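Long-range contact in dihydrofolate reductase (Moritella profunda, PDB 3IA5), which probably catalyses the NADPH-dependent reduction of 7,8-dihydrofolate to tetrahydrofolate, a step needed for glycine, purine and DNA precursor synthesis: residues A[23-28]-A[149-154]. Residues are numbered along the deposited sequence; the frame is centred on the assembly and turned at random.
Sequences WHLPAE and NPHNYR
L25 lays its CD2 methyl over one face of the Y153 ring, a CH-pi contact 3.9 Å from L25 CD2 to the ring centroid. A chi1 of -157° turns the L25 branch across N149, with L25 CD1 3.6 Å from Y153 CD1 and also against N149 CB and H151 CB. A27 CB meets the phenol end of the same ring, 3.6 Å from Y153 CZ. The single hydrogen bond between the segments runs 2.8 Å from A27 N to N149 OD1. It is nearly straight at 164°, the donor tilted 18° from the carbonyl plane. P26 CD packs beside this oxygen, while P150 CD sits 3.2 Å from H24 O. N149 N is hydrogen-bonded to D146 OD1. An alanine in place of N149 would probably leave the A27 amide without this acceptor and weaken the hold on the turn leading into helix 27-36. Within 23-28, W23 NE1 donates to E28 OE2 beside the cofactor-binding residues A8 and M21. One directional bond, from backbone amide to side-chain carbonyl, thus helps fix the rotation of the N149 carboxamide, while the L25 and A27 methyls on Y153 join the two turns mainly by shape.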
# COMPACT_ATOMS: atom_id res chain seq x y z
N TRP A 23 -1.50 11.11 11.15
CA TRP A 23 -0.14 11.63 11.28
C TRP A 23 0.21 12.48 10.08
O TRP A 23 -0.43 12.34 9.02
CB TRP A 23 0.90 10.50 11.39
CG TRP A 23 0.90 9.50 10.24
CD1 TRP A 23 1.32 9.72 8.94
CD2 TRP A 23 0.48 8.13 10.29
NE1 TRP A 23 1.19 8.56 8.19
CE2 TRP A 23 0.67 7.58 8.99
CE3 TRP A 23 -0.05 7.31 11.30
CZ2 TRP A 23 0.35 6.24 8.69
CZ3 TRP A 23 -0.36 5.98 11.00
CH2 TRP A 23 -0.16 5.46 9.70
N HIS A 24 1.21 13.34 10.26
CA HIS A 24 1.81 14.10 9.17
C HIS A 24 3.16 13.51 8.81
O HIS A 24 4.02 13.36 9.68
CB HIS A 24 1.99 15.57 9.55
CG HIS A 24 0.71 16.27 9.84
ND1 HIS A 24 -0.21 16.56 8.86
CD2 HIS A 24 0.18 16.72 11.00
CE1 HIS A 24 -1.25 17.17 9.40
NE2 HIS A 24 -1.04 17.27 10.71
N LEU A 25 3.33 13.13 7.55
CA LEU A 25 4.61 12.61 7.06
C LEU A 25 4.63 12.63 5.53
O LEU A 25 4.49 11.60 4.89
CB LEU A 25 4.89 11.19 7.57
CG LEU A 25 6.40 10.86 7.57
CD1 LEU A 25 7.05 11.06 8.95
CD2 LEU A 25 6.69 9.45 7.04
N PRO A 26 4.77 13.83 4.95
CA PRO A 26 4.72 14.04 3.50
C PRO A 26 5.77 13.19 2.80
O PRO A 26 5.56 12.80 1.66
CB PRO A 26 5.02 15.53 3.34
CG PRO A 26 4.62 16.15 4.67
CD PRO A 26 4.85 15.09 5.72
N ALA A 27 6.85 12.84 3.49
CA ALA A 27 7.86 11.93 2.92
C ALA A 27 7.31 10.57 2.43
O ALA A 27 7.88 9.96 1.52
CB ALA A 27 8.98 11.70 3.92
N GLU A 28 6.25 10.08 3.08
CA GLU A 28 5.65 8.80 2.71
C GLU A 28 5.20 8.78 1.24
O GLU A 28 5.26 7.75 0.56
CB GLU A 28 4.47 8.41 3.64
CG GLU A 28 3.12 8.97 3.22
CD GLU A 28 2.02 8.68 4.26
OE1 GLU A 28 0.81 8.89 3.99
OE2 GLU A 28 2.36 8.24 5.35
N ASN A 149 8.70 16.51 8.26
CA ASN A 149 8.35 15.18 8.76
C ASN A 149 8.69 15.01 10.24
O ASN A 149 9.81 14.65 10.58
CB ASN A 149 9.02 14.07 7.92
CG ASN A 149 8.73 14.23 6.44
OD1 ASN A 149 7.70 13.77 5.96
ND2 ASN A 149 9.64 14.89 5.71
N PRO A 150 7.70 15.25 11.11
CA PRO A 150 7.93 15.35 12.56
C PRO A 150 8.28 14.03 13.25
O PRO A 150 8.43 14.03 14.45
CB PRO A 150 6.59 15.86 13.11
CG PRO A 150 5.63 15.92 11.95
CD PRO A 150 6.29 15.44 10.72
N HIS A 151 8.40 12.94 12.52
CA HIS A 151 8.72 11.65 13.11
C HIS A 151 9.94 11.08 12.40
O HIS A 151 10.18 11.42 11.26
CB HIS A 151 7.53 10.69 12.94
CG HIS A 151 6.25 11.26 13.47
ND1 HIS A 151 6.02 11.45 14.81
CD2 HIS A 151 5.16 11.73 12.82
CE1 HIS A 151 4.82 12.00 14.97
NE2 HIS A 151 4.29 12.19 13.78
N ASN A 152 10.69 10.24 13.09
CA ASN A 152 11.62 9.35 12.42
C ASN A 152 10.78 8.27 11.72
O ASN A 152 9.68 7.93 12.18
CB ASN A 152 12.57 8.68 13.42
CG ASN A 152 13.43 9.68 14.21
OD1 ASN A 152 13.76 10.77 13.72
ND2 ASN A 152 13.76 9.33 15.43
N TYR A 153 11.30 7.73 10.63
CA TYR A 153 10.61 6.64 9.94
C TYR A 153 11.67 5.79 9.24
O TYR A 153 12.77 6.26 8.92
CB TYR A 153 9.53 7.16 8.94
CG TYR A 153 10.06 8.23 8.02
CD1 TYR A 153 10.32 9.52 8.50
CD2 TYR A 153 10.37 7.95 6.69
CE1 TYR A 153 10.87 10.49 7.67
CE2 TYR A 153 10.90 8.91 5.86
CZ TYR A 153 11.15 10.19 6.35
OH TYR A 153 11.70 11.15 5.52
N ARG A 154 11.31 4.52 9.07
CA ARG A 154 12.12 3.54 8.38
C ARG A 154 11.31 2.77 7.29
O ARG A 154 10.26 2.16 7.57
CB ARG A 154 12.68 2.57 9.38
CG ARG A 154 13.52 1.46 8.81
CD ARG A 154 13.81 0.50 9.95
NE ARG A 154 14.11 -0.85 9.49
CZ ARG A 154 15.29 -1.41 9.63
NH1 ARG A 154 16.25 -0.71 10.21
NH2 ARG A 154 15.50 -2.65 9.21